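Local coordinates for hypothetical protein (Staphylococcus aureus subsp. aureus, PDB 1QYI), which is of unknown function but probably belongs to the haloacid dehalogenase (HAD) superfamily of hydrolases, with a helical cap domain beside a Rossmann-like core, at residues W184-G187 and D193-K196; E109-K114 and K170-T175; E273-Q278 and D300-Y305; A326-A331 and H357-V362. One frame throughout, in Å; residues are numbered along the deposited sequence.

Contact 1: W184-G187 and D193-K196; sequences WYLG and DVEK
Leu186 carries its CG anti to its own carbonyl carbon and beside the backbone N (chi1 -49°), which brings its CD1 up against Val194 CB. The bond from CA to CB of Val194 already points to the other segment, and chi1 of 178° decides only where the methyls go, with CG1 anti to the backbone N. The two side chains cross at about a right angle. One leucine methyl does the touching: Leu186 CD1 lies 3.9 Å from Val194 CB and 4.1 Å from Val194 CG1. The same methyl is 4.2 Å from Glu195 OE2, so the carboxylate borders this small apolar patch without being bonded to it.

Contact between residues eight positions apart is itself evidence that the chain bends. The CA atoms of Leu186 and Val194 are 8.4 Å apart, nearer than eight steps along a straight alpha-helix would allow. The break in backbone geometry lies at Gly187, with phi at 91°, far from helical values. Two residues before Leu186, Trp184 packs against helix 16-31 and makes a cation-pi contact with Lys204. Thr243, on helix 242-252 that follows core strand 233-237, touches both Leu186 and Val194. The arrangement is that of a helical run whose course is broken at Gly187, so that residues eight apart touch across a bend that probably packs where a helical C1-type cap meets the HAD core.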
loop_
_atom_site.group_PDB
_atom_site.type_symbol
_atom_site.label_atom_id
_atom_site.label_comp_id
_atom_site.label_asym_id
_atom_site.label_seq_id
_atom_site.Cartn_x
_atom_site.Cartn_y
_atom_site.Cartn_z
ATOM N N TRP A 184 -8.153 -6.735 8.200
ATOM C CA TRP A 184 -8.972 -5.571 7.911
ATOM C C TRP A 184 -9.113 -5.437 6.391
ATOM O O TRP A 184 -10.214 -5.290 5.866
ATOM C CB TRP A 184 -8.294 -4.322 8.470
ATOM C CG TRP A 184 -8.836 -3.833 9.796
ATOM C CD1 TRP A 184 -8.120 -3.345 10.850
ATOM C CD2 TRP A 184 -10.220 -3.691 10.145
ATOM N NE1 TRP A 184 -8.978 -2.895 11.832
ATOM C CE2 TRP A 184 -10.266 -3.085 11.422
ATOM C CE3 TRP A 184 -11.422 -3.994 9.493
ATOM C CZ2 TRP A 184 -11.463 -2.797 12.066
ATOM C CZ3 TRP A 184 -12.613 -3.708 10.132
ATOM C CH2 TRP A 184 -12.623 -3.103 11.410
ATOM N N TYR A 185 -7.985 -5.515 5.693
ATOM C CA TYR A 185 -7.967 -5.374 4.248
ATOM C C TYR A 185 -8.488 -6.572 3.455
ATOM O O TYR A 185 -9.493 -6.457 2.751
ATOM C CB TYR A 185 -6.551 -5.027 3.788
ATOM C CG TYR A 185 -6.464 -4.343 2.435
ATOM C CD1 TYR A 185 -6.597 -5.063 1.247
ATOM C CD2 TYR A 185 -6.233 -2.971 2.349
ATOM C CE1 TYR A 185 -6.493 -4.427 0.005
ATOM C CE2 TYR A 185 -6.131 -2.329 1.125
ATOM C CZ TYR A 185 -6.257 -3.059 -0.041
ATOM O OH TYR A 185 -6.118 -2.418 -1.246
ATOM N N LEU A 186 -7.811 -7.712 3.550
ATOM C CA LEU A 186 -8.233 -8.899 2.801
ATOM C C LEU A 186 -9.528 -9.502 3.321
ATOM O O LEU A 186 -10.262 -10.153 2.574
ATOM C CB LEU A 186 -7.143 -9.970 2.843
ATOM C CG LEU A 186 -5.721 -9.521 2.499
ATOM C CD1 LEU A 186 -4.749 -10.623 2.881
ATOM C CD2 LEU A 186 -5.608 -9.171 1.015
ATOM N N GLY A 187 -9.815 -9.278 4.597
ATOM C CA GLY A 187 -11.006 -9.863 5.182
ATOM C C GLY A 187 -10.610 -11.207 5.772
ATOM O O GLY A 187 -9.599 -11.776 5.378
ATOM N N ASP A 193 -6.355 -17.662 3.731
ATOM C CA ASP A 193 -5.776 -18.239 2.522
ATOM C C ASP A 193 -4.481 -17.579 2.039
ATOM O O ASP A 193 -3.611 -18.254 1.496
ATOM C CB ASP A 193 -6.788 -18.229 1.383
ATOM C CG ASP A 193 -6.403 -19.182 0.274
ATOM O OD1 ASP A 193 -6.174 -20.381 0.583
ATOM O OD2 ASP A 193 -6.326 -18.743 -0.899
ATOM N N VAL A 194 -4.357 -16.270 2.235
ATOM C CA VAL A 194 -3.170 -15.555 1.809
ATOM C C VAL A 194 -2.079 -15.558 2.870
ATOM O O VAL A 194 -0.924 -15.843 2.584
ATOM C CB VAL A 194 -3.512 -14.092 1.457
ATOM C CG1 VAL A 194 -2.255 -13.340 1.046
ATOM C CG2 VAL A 194 -4.539 -14.047 0.335
ATOM N N GLU A 195 -2.451 -15.231 4.098
ATOM C CA GLU A 195 -1.499 -15.190 5.196
ATOM C C GLU A 195 -1.220 -16.571 5.810
ATOM O O GLU A 195 -0.209 -16.763 6.491
ATOM C CB GLU A 195 -2.009 -14.237 6.272
ATOM C CG GLU A 195 -2.123 -12.793 5.816
ATOM C CD GLU A 195 -0.833 -12.274 5.234
ATOM O OE1 GLU A 195 0.234 -12.776 5.626
ATOM O OE2 GLU A 195 -0.877 -11.366 4.380
ATOM N N LYS A 196 -2.108 -17.531 5.560
ATOM C CA LYS A 196 -1.943 -18.885 6.085
ATOM C C LYS A 196 -1.995 -18.877 7.603
ATOM O O LYS A 196 -1.249 -19.597 8.264
ATOM C CB LYS A 196 -0.616 -19.492 5.604
ATOM C CG LYS A 196 -0.720 -20.220 4.266
ATOM C CD LYS A 196 -1.244 -19.315 3.159
ATOM C CE LYS A 196 -1.504 -20.102 1.870
ATOM N NZ LYS A 196 -2.665 -21.032 1.951
#

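Contact 2: E109-K114 and K170-T175; sequences EPVELK and KGALWT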
loop_
_atom_site.group_PDB
_atom_site.type_symbol
_atom_site.label_atom_id
_atom_site.label_comp_id
_atom_site.label_asym_id
_atom_site.label_seq_id
_atom_site.Cartn_x
_atom_site.Cartn_y
_atom_site.Cartn_z
ATOM N N GLU A 109 4.588 -14.015 27.996
ATOM C CA GLU A 109 3.354 -14.104 27.226
ATOM C C GLU A 109 3.394 -13.182 26.014
ATOM O O GLU A 109 4.087 -12.168 26.013
ATOM C CB GLU A 109 2.141 -13.769 28.094
ATOM C CG GLU A 109 1.868 -14.773 29.214
ATOM C CD GLU A 109 0.639 -14.407 30.038
ATOM O OE1 GLU A 109 0.628 -13.307 30.644
ATOM O OE2 GLU A 109 -0.315 -15.220 30.081
ATOM N N PRO A 110 2.642 -13.526 24.959
ATOM C CA PRO A 110 2.611 -12.708 23.740
ATOM C C PRO A 110 2.090 -11.290 23.993
ATOM O O PRO A 110 1.168 -11.096 24.788
ATOM C CB PRO A 110 1.711 -13.518 22.809
ATOM C CG PRO A 110 0.772 -14.190 23.762
ATOM C CD PRO A 110 1.683 -14.642 24.869
ATOM N N VAL A 111 2.698 -10.310 23.322
ATOM C CA VAL A 111 2.321 -8.902 23.468
ATOM C C VAL A 111 0.839 -8.664 23.268
ATOM O O VAL A 111 0.250 -7.778 23.887
ATOM C CB VAL A 111 3.085 -7.987 22.477
ATOM C CG1 VAL A 111 4.491 -7.730 22.990
ATOM C CG2 VAL A 111 3.128 -8.622 21.091
ATOM N N GLU A 112 0.234 -9.452 22.396
ATOM C CA GLU A 112 -1.185 -9.316 22.147
ATOM C C GLU A 112 -1.962 -9.484 23.451
ATOM O O GLU A 112 -2.884 -8.723 23.733
ATOM C CB GLU A 112 -1.620 -10.349 21.112
ATOM C CG GLU A 112 -3.114 -10.495 20.973
ATOM C CD GLU A 112 -3.493 -11.202 19.697
ATOM O OE1 GLU A 112 -2.864 -12.237 19.382
ATOM O OE2 GLU A 112 -4.420 -10.721 19.014
ATOM N N LEU A 113 -1.579 -10.469 24.256
ATOM C CA LEU A 113 -2.257 -10.706 25.524
ATOM C C LEU A 113 -1.726 -9.785 26.617
ATOM O O LEU A 113 -2.445 -9.461 27.556
ATOM C CB LEU A 113 -2.089 -12.167 25.944
ATOM C CG LEU A 113 -2.636 -13.212 24.957
ATOM C CD1 LEU A 113 -2.170 -14.586 25.384
ATOM C CD2 LEU A 113 -4.166 -13.153 24.894
ATOM N N LYS A 114 -0.469 -9.365 26.498
ATOM C CA LYS A 114 0.117 -8.473 27.488
ATOM C C LYS A 114 -0.473 -7.070 27.356
ATOM O O LYS A 114 -0.429 -6.270 28.298
ATOM C CB LYS A 114 1.641 -8.419 27.346
ATOM C CG LYS A 114 2.325 -9.739 27.712
ATOM C CD LYS A 114 3.836 -9.606 27.866
ATOM C CE LYS A 114 4.518 -9.149 26.583
ATOM N NZ LYS A 114 5.995 -9.017 26.790
ATOM N N LYS A 170 9.608 -5.750 12.092
ATOM C CA LYS A 170 9.272 -7.159 11.913
ATOM C C LYS A 170 9.250 -7.900 13.258
ATOM O O LYS A 170 9.356 -9.128 13.309
ATOM C CB LYS A 170 10.280 -7.819 10.961
ATOM C CG LYS A 170 10.100 -7.470 9.484
ATOM C CD LYS A 170 9.016 -8.335 8.850
ATOM C CE LYS A 170 8.847 -8.043 7.360
ATOM N NZ LYS A 170 10.139 -8.117 6.610
ATOM N N GLY A 171 9.103 -7.149 14.346
ATOM C CA GLY A 171 9.067 -7.752 15.669
ATOM C C GLY A 171 7.731 -8.398 15.977
ATOM O O GLY A 171 6.840 -8.428 15.129
ATOM N N ALA A 172 7.586 -8.926 17.187
ATOM C CA ALA A 172 6.335 -9.559 17.566
ATOM C C ALA A 172 5.191 -8.545 17.499
ATOM O O ALA A 172 4.106 -8.858 17.005
ATOM C CB ALA A 172 6.439 -10.152 18.973
ATOM N N LEU A 173 5.428 -7.331 17.995
ATOM C CA LEU A 173 4.399 -6.294 17.967
ATOM C C LEU A 173 4.128 -5.894 16.518
ATOM O O LEU A 173 2.982 -5.666 16.137
ATOM C CB LEU A 173 4.850 -5.051 18.746
ATOM C CG LEU A 173 3.822 -4.083 19.367
ATOM C CD1 LEU A 173 4.384 -2.683 19.251
ATOM C CD2 LEU A 173 2.463 -4.165 18.687
ATOM N N TRP A 174 5.190 -5.810 15.717
ATOM C CA TRP A 174 5.063 -5.428 14.313
ATOM C C TRP A 174 4.233 -6.461 13.552
ATOM O O TRP A 174 3.456 -6.119 12.657
ATOM C CB TRP A 174 6.442 -5.318 13.656
ATOM C CG TRP A 174 6.394 -4.746 12.261
ATOM C CD1 TRP A 174 6.482 -3.430 11.917
ATOM C CD2 TRP A 174 6.184 -5.470 11.040
ATOM N NE1 TRP A 174 6.348 -3.283 10.560
ATOM C CE2 TRP A 174 6.178 -4.507 9.999
ATOM C CE3 TRP A 174 6.024 -6.819 10.726
ATOM C CZ2 TRP A 174 5.989 -4.881 8.644
ATOM C CZ3 TRP A 174 5.838 -7.176 9.388
ATOM C CH2 TRP A 174 5.834 -6.208 8.365
ATOM N N THR A 175 4.427 -7.726 13.913
ATOM C CA THR A 175 3.709 -8.837 13.307
ATOM C C THR A 175 2.232 -8.770 13.676
ATOM O O THR A 175 1.369 -9.030 12.844
ATOM C CB THR A 175 4.329 -10.179 13.764
ATOM O OG1 THR A 175 5.702 -10.209 13.362
ATOM C CG2 THR A 175 3.609 -11.367 13.143
#
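Beside the contact of Val111 with Ala172 and Leu173, the flat group to note is the indole of Trp174. The backbone N of Lys170 sits 3.3 Å above one face of it, offset toward the rim. Phe82 meets the indole edge-to-face, and Trp174 NE1 is hydrogen-bonded to Asp79 OD1. The indole thus anchors helix 172-195 on helix 77-93, while the two residues before it receive Val111: two helix N-termini meet here in the mainly helical region that is probably the HAD cap. Pro110 and Gly171 hold the N-cap positions, each one residue before the contact begins.

A single methyl makes the crossing. In Val111, chi1 of -79° puts CG1 anti to the carbonyl carbon and thereby leaves CG2 between the backbone N and the carbonyl carbon, where it faces the first turn of the other helix. Val111 CG2 lies 4.2 Å from Ala172 CB, 4.1 Å from Ala172 C and 4.1 Å from Leu173 N, so it rests on backbone as much as on side chain. The CA atoms of Val111 and Leu173 are 6.4 Å apart, close enough for so short a side chain to bridge. Leu173 itself packs onto Phe82, Phe85 and Ser86 of helix 77-93. Glu112 is tied by a salt bridge to Arg200.

The opening turn of helix 172-195 is fixed at Gly171 O, which accepts from two donors on opposite faces of its carbonyl plane: Thr175 N at 2.8 Å and Thr175 OG1, also at 2.8 Å, the hydroxyl approaching 40° out of that plane.

Contact 3: E273-Q278 and D300-Y305; sequences ENMYPQ and DKYESY
Tyr276 leaves its backbone toward helix 302-307, with CG anti to the carbonyl carbon and beside the backbone N (chi1 -50°). Beyond CB and CG, both branches of the ring meet Glu303. Along one, CD1 and then CE1 run past the Glu303 carboxylate, and Tyr276 CE1 comes to 3.5 Å from Glu303 OE2. On the other, Tyr276 CE2 lies 4.0 Å from Glu303 N and also meets Tyr302 CB, at 4.2 Å. Farther out, Tyr276 CZ is 3.7 Å from Glu303 CB, and the hydroxyl ends the run with Tyr276 OH at 3.5 Å from that same Glu303 CB. The ring therefore lies across the glutamate stem, at about a right angle to it, with ring and carboxylate planes 35° apart.

Met275, a selenomethionine, contributes a second contact. Bent at chi3 (-108°), it puts its CE 3.3 Å from Tyr302 CD2, while its SE is 5.3 Å from the centroid of the Tyr302 ring, an oblique Met-aromatic approach. Tyr302 is held independently: its OH is hydrogen-bonded to Asn297 OD1, and its ring meets Phe288 edge-to-face. What results is a Met-aromatic and tyrosine-lined junction between the C-terminal end of helix 266-275, which follows edge strand 263-264, and the start of helix 302-307, which precedes strand 318-322, in a probable HAD-type, Rossmann-like core.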
loop_
_atom_site.group_PDB
_atom_site.type_symbol
_atom_site.label_atom_id
_atom_site.label_comp_id
_atom_site.label_asym_id
_atom_site.label_seq_id
_atom_site.Cartn_x
_atom_site.Cartn_y
_atom_site.Cartn_z
ATOM N N GLU A 273 12.506 -13.097 -8.323
ATOM C CA GLU A 273 13.711 -12.797 -7.554
ATOM C C GLU A 273 14.233 -14.021 -6.807
ATOM O O GLU A 273 15.436 -14.171 -6.598
ATOM C CB GLU A 273 13.443 -11.655 -6.565
ATOM C CG GLU A 273 13.034 -10.345 -7.231
ATOM C CD GLU A 273 12.676 -9.251 -6.232
ATOM O OE1 GLU A 273 11.988 -9.549 -5.226
ATOM O OE2 GLU A 273 13.067 -8.085 -6.469
ATOM N N ASN A 274 13.324 -14.894 -6.398
ATOM C CA ASN A 274 13.716 -16.100 -5.689
ATOM C C ASN A 274 14.411 -17.094 -6.618
ATOM O O ASN A 274 15.266 -17.853 -6.181
ATOM C CB ASN A 274 12.493 -16.732 -5.018
ATOM C CG ASN A 274 12.051 -15.959 -3.781
ATOM O OD1 ASN A 274 12.865 -15.664 -2.906
ATOM N ND2 ASN A 274 10.762 -15.636 -3.699
HETATM N N MSE A 275 14.044 -17.086 -7.898
HETATM C CA MSE A 275 14.660 -17.972 -8.882
HETATM C C MSE A 275 16.006 -17.417 -9.312
HETATM O O MSE A 275 16.934 -18.169 -9.594
HETATM C CB MSE A 275 13.784 -18.090 -10.118
HETATM C CG MSE A 275 12.469 -18.781 -9.891
HETATM SE SE MSE A 275 11.392 -18.725 -11.491
HETATM C CE MSE A 275 10.069 -17.467 -10.923
ATOM N N TYR A 276 16.093 -16.091 -9.374
ATOM C CA TYR A 276 17.314 -15.403 -9.777
ATOM C C TYR A 276 17.620 -14.308 -8.759
ATOM O O TYR A 276 17.482 -13.122 -9.049
ATOM C CB TYR A 276 17.131 -14.778 -11.164
ATOM C CG TYR A 276 16.587 -15.741 -12.191
ATOM C CD1 TYR A 276 17.410 -16.692 -12.800
ATOM C CD2 TYR A 276 15.235 -15.736 -12.517
ATOM C CE1 TYR A 276 16.887 -17.620 -13.707
ATOM C CE2 TYR A 276 14.705 -16.653 -13.413
ATOM C CZ TYR A 276 15.531 -17.590 -14.003
ATOM O OH TYR A 276 14.989 -18.509 -14.870
ATOM N N PRO A 277 18.034 -14.697 -7.546
ATOM C CA PRO A 277 18.352 -13.721 -6.499
ATOM C C PRO A 277 19.386 -12.663 -6.885
ATOM O O PRO A 277 19.179 -11.480 -6.636
ATOM C CB PRO A 277 18.808 -14.602 -5.335
ATOM C CG PRO A 277 19.328 -15.838 -6.017
ATOM C CD PRO A 277 18.285 -16.069 -7.070
ATOM N N GLN A 278 20.492 -13.082 -7.493
ATOM C CA GLN A 278 21.519 -12.130 -7.892
ATOM C C GLN A 278 21.090 -11.285 -9.081
ATOM O O GLN A 278 21.923 -10.668 -9.739
ATOM C CB GLN A 278 22.825 -12.850 -8.223
ATOM C CG GLN A 278 23.562 -13.365 -7.000
ATOM C CD GLN A 278 23.705 -12.296 -5.933
ATOM O OE1 GLN A 278 24.083 -11.156 -6.226
ATOM N NE2 GLN A 278 23.412 -12.657 -4.684
ATOM N N ASP A 300 8.920 -19.845 -16.857
ATOM C CA ASP A 300 9.912 -20.271 -17.822
ATOM C C ASP A 300 10.434 -19.197 -18.746
ATOM O O ASP A 300 11.359 -19.435 -19.521
ATOM C CB ASP A 300 9.349 -21.418 -18.658
ATOM C CG ASP A 300 8.818 -22.548 -17.804
ATOM O OD1 ASP A 300 9.511 -22.947 -16.841
ATOM O OD2 ASP A 300 7.711 -23.044 -18.096
ATOM N N LYS A 301 9.859 -18.008 -18.677
ATOM C CA LYS A 301 10.305 -16.935 -19.560
ATOM C C LYS A 301 10.878 -15.772 -18.781
ATOM O O LYS A 301 11.392 -14.824 -19.361
ATOM C CB LYS A 301 9.132 -16.457 -20.406
ATOM C CG LYS A 301 8.299 -17.586 -20.968
ATOM C CD LYS A 301 7.048 -17.029 -21.592
ATOM C CE LYS A 301 5.999 -18.100 -21.790
ATOM N NZ LYS A 301 4.637 -17.501 -21.691
ATOM N N TYR A 302 10.803 -15.864 -17.460
ATOM C CA TYR A 302 11.299 -14.813 -16.593
ATOM C C TYR A 302 12.718 -14.360 -16.889
ATOM O O TYR A 302 12.968 -13.167 -17.053
ATOM C CB TYR A 302 11.178 -15.258 -15.142
ATOM C CG TYR A 302 9.768 -15.159 -14.613
ATOM C CD1 TYR A 302 8.680 -15.063 -15.478
ATOM C CD2 TYR A 302 9.520 -15.196 -13.250
ATOM C CE1 TYR A 302 7.379 -15.006 -14.995
ATOM C CE2 TYR A 302 8.225 -15.144 -12.754
ATOM C CZ TYR A 302 7.157 -15.053 -13.632
ATOM O OH TYR A 302 5.873 -15.031 -13.144
ATOM N N GLU A 303 13.642 -15.309 -16.973
ATOM C CA GLU A 303 15.037 -14.993 -17.244
ATOM C C GLU A 303 15.207 -14.097 -18.459
ATOM O O GLU A 303 16.066 -13.212 -18.477
ATOM C CB GLU A 303 15.831 -16.277 -17.460
ATOM C CG GLU A 303 17.327 -16.061 -17.577
ATOM C CD GLU A 303 18.091 -17.355 -17.413
ATOM O OE1 GLU A 303 17.800 -18.308 -18.171
ATOM O OE2 GLU A 303 18.980 -17.418 -16.533
ATOM N N SER A 304 14.396 -14.329 -19.480
ATOM C CA SER A 304 14.495 -13.530 -20.688
ATOM C C SER A 304 13.943 -12.136 -20.448
ATOM O O SER A 304 14.390 -11.167 -21.062
ATOM C CB SER A 304 13.744 -14.200 -21.841
ATOM O OG SER A 304 12.357 -14.332 -21.564
ATOM N N TYR A 305 12.973 -12.039 -19.547
ATOM C CA TYR A 305 12.367 -10.753 -19.230
ATOM C C TYR A 305 13.339 -9.880 -18.441
ATOM O O TYR A 305 13.183 -8.660 -18.375
ATOM C CB TYR A 305 11.081 -10.955 -18.426
ATOM C CG TYR A 305 9.991 -11.757 -19.127
ATOM C CD1 TYR A 305 10.045 -12.020 -20.491
ATOM C CD2 TYR A 305 8.894 -12.229 -18.418
ATOM C CE1 TYR A 305 9.029 -12.739 -21.132
ATOM C CE2 TYR A 305 7.873 -12.942 -19.043
ATOM C CZ TYR A 305 7.948 -13.197 -20.400
ATOM O OH TYR A 305 6.956 -13.919 -21.019
#

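Contact 4: A326-A331 and H357-V362; sequences ADLLSA and HHADYV
Apolar packing centres on Leu328, whose two methyls straddle His357 CB. Leu328 CD2 is 3.8 Å and Leu328 CD1 3.9 Å from His357 CB, and Leu328 CD1 in addition reaches Ala359 CB at 3.6 Å. Its CG is anti to the backbone N (chi1 176°), which directs this fork off the helix and into the turn at 357-359. Leu329 adds a looser touch, with Leu329 CD1 4.2 Å from His357 ND1.

Polar bonds fix the turn from outside the apolar patch. Leu328 CD2 is 3.7 Å from His357 O, a carbonyl that accepts a hydrogen bond from Gln332 NE2, so a residue of the same helix as Leu328 also grips the turn. Asp360 pairs with Lys315 and accepts from Phe338 N.

The backbone supplies the shape: His358, with phi at 60°, is the C-prime residue of a Schellman motif ending helix 351-356.

Phe338 of strand 337-341 touches Leu328, Ala331 and Ala359 and thereby joins both segments. Helix 325-334 links strands 318-322 and 337-341 in a beta-alpha-beta crossover; helix 351-356 precedes strand 361-363, one of the two edge strands, where Tyr361 forms backbone bonds with Phe338 and Gly340.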
loop_
_atom_site.group_PDB
_atom_site.type_symbol
_atom_site.label_atom_id
_atom_site.label_comp_id
_atom_site.label_asym_id
_atom_site.label_seq_id
_atom_site.Cartn_x
_atom_site.Cartn_y
_atom_site.Cartn_z
ATOM N N ALA A 326 8.243 5.921 -12.265
ATOM C CA ALA A 326 8.921 4.636 -12.402
ATOM C C ALA A 326 8.393 3.860 -13.613
ATOM O O ALA A 326 9.103 3.031 -14.173
ATOM C CB ALA A 326 8.750 3.806 -11.134
ATOM N N ASP A 327 7.151 4.124 -14.015
ATOM C CA ASP A 327 6.569 3.446 -15.171
ATOM C C ASP A 327 7.003 4.130 -16.457
ATOM O O ASP A 327 7.084 3.507 -17.522
ATOM C CB ASP A 327 5.041 3.432 -15.086
ATOM C CG ASP A 327 4.533 2.418 -14.086
ATOM O OD1 ASP A 327 5.092 1.309 -14.056
ATOM O OD2 ASP A 327 3.579 2.707 -13.335
ATOM N N LEU A 328 7.276 5.424 -16.353
ATOM C CA LEU A 328 7.712 6.210 -17.496
ATOM C C LEU A 328 9.090 5.724 -17.963
ATOM O O LEU A 328 9.309 5.518 -19.156
ATOM C CB LEU A 328 7.744 7.696 -17.111
ATOM C CG LEU A 328 8.278 8.680 -18.153
ATOM C CD1 LEU A 328 7.560 10.016 -18.039
ATOM C CD2 LEU A 328 9.774 8.836 -17.936
ATOM N N LEU A 329 10.006 5.533 -17.015
ATOM C CA LEU A 329 11.352 5.055 -17.312
ATOM C C LEU A 329 11.313 3.616 -17.839
ATOM O O LEU A 329 12.127 3.239 -18.683
ATOM C CB LEU A 329 12.225 5.155 -16.055
ATOM C CG LEU A 329 13.072 6.418 -15.777
ATOM C CD1 LEU A 329 12.376 7.688 -16.227
ATOM C CD2 LEU A 329 13.376 6.470 -14.286
ATOM N N SER A 330 10.366 2.813 -17.351
ATOM C CA SER A 330 10.226 1.431 -17.818
ATOM C C SER A 330 9.786 1.422 -19.280
ATOM O O SER A 330 10.113 0.501 -20.023
ATOM C CB SER A 330 9.186 0.665 -16.989
ATOM O OG SER A 330 9.646 0.378 -15.678
ATOM N N ALA A 331 9.024 2.431 -19.691
ATOM C CA ALA A 331 8.569 2.499 -21.078
ATOM C C ALA A 331 9.702 3.029 -21.956
ATOM O O ALA A 331 9.977 2.483 -23.020
ATOM C CB ALA A 331 7.334 3.394 -21.192
ATOM N N HIS A 357 10.399 14.785 -17.895
ATOM C CA HIS A 357 10.963 13.466 -18.169
ATOM C C HIS A 357 10.630 12.996 -19.576
ATOM O O HIS A 357 10.839 11.833 -19.918
ATOM C CB HIS A 357 10.485 12.442 -17.135
ATOM C CG HIS A 357 11.345 12.383 -15.909
ATOM N ND1 HIS A 357 12.610 11.845 -15.915
ATOM C CD2 HIS A 357 11.126 12.820 -14.643
ATOM C CE1 HIS A 357 13.139 11.950 -14.705
ATOM N NE2 HIS A 357 12.257 12.539 -13.919
ATOM N N HIS A 358 10.122 13.920 -20.386
ATOM C CA HIS A 358 9.757 13.653 -21.775
ATOM C C HIS A 358 8.702 12.565 -21.906
ATOM O O HIS A 358 8.925 11.550 -22.563
ATOM C CB HIS A 358 10.989 13.246 -22.595
ATOM C CG HIS A 358 12.208 14.068 -22.312
ATOM N ND1 HIS A 358 13.144 13.702 -21.364
ATOM C CD2 HIS A 358 12.638 15.235 -22.839
ATOM C CE1 HIS A 358 14.101 14.613 -21.326
ATOM N NE2 HIS A 358 13.822 15.554 -22.207
ATOM N N ALA A 359 7.557 12.768 -21.266
ATOM C CA ALA A 359 6.479 11.796 -21.347
ATOM C C ALA A 359 5.794 12.012 -22.686
ATOM O O ALA A 359 5.419 13.137 -23.029
ATOM C CB ALA A 359 5.496 11.994 -20.204
ATOM N N ASP A 360 5.640 10.933 -23.445
ATOM C CA ASP A 360 5.015 11.012 -24.767
ATOM C C ASP A 360 3.702 11.793 -24.730
ATOM O O ASP A 360 3.474 12.668 -25.566
ATOM C CB ASP A 360 4.790 9.601 -25.325
ATOM C CG ASP A 360 6.083 8.854 -25.530
ATOM O OD1 ASP A 360 6.911 9.339 -26.332
ATOM O OD2 ASP A 360 6.277 7.792 -24.899
ATOM N N TYR A 361 2.843 11.473 -23.765
ATOM C CA TYR A 361 1.567 12.160 -23.620
ATOM C C TYR A 361 1.220 12.264 -22.157
ATOM O O TYR A 361 1.721 11.505 -21.336
ATOM C CB TYR A 361 0.444 11.402 -24.333
ATOM C CG TYR A 361 0.769 11.057 -25.752
ATOM C CD1 TYR A 361 1.441 9.880 -26.058
ATOM C CD2 TYR A 361 0.440 11.919 -26.788
ATOM C CE1 TYR A 361 1.778 9.569 -27.361
ATOM C CE2 TYR A 361 0.775 11.616 -28.098
ATOM C CZ TYR A 361 1.444 10.437 -28.376
ATOM O OH TYR A 361 1.774 10.110 -29.671
ATOM N N VAL A 362 0.366 13.222 -21.832
ATOM C CA VAL A 362 -0.078 13.393 -20.462
ATOM C C VAL A 362 -1.589 13.622 -20.529
ATOM O O VAL A 362 -2.063 14.516 -21.226
ATOM C CB VAL A 362 0.639 14.581 -19.777
ATOM C CG1 VAL A 362 0.085 14.796 -18.378
ATOM C CG2 VAL A 362 2.133 14.302 -19.696
#

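How the contacts relate
Along the chain the contacts come in series: contact 2, contact 1, contact 3, contact 4. Contacts 1 and 2 share helix 172-195, contact 2 at its beginning and contact 1 near its end, with centres 19 Å apart. Contacts 3 and 4 have centres 25 Å apart and belong to the part built on the six-stranded parallel sheet; contact 4 reaches one edge strand, 361-363. Contacts 2 and 4 lie farthest from each other, 43 Å between centres and on opposite sides of the chain's centre. None of the four touches another. This spread fits a two-part molecule: contact 2 lies within the helical region, probably the cap, contacts 3 and 4 within the Rossmann-like core part, and contact 1 where the two probably meet.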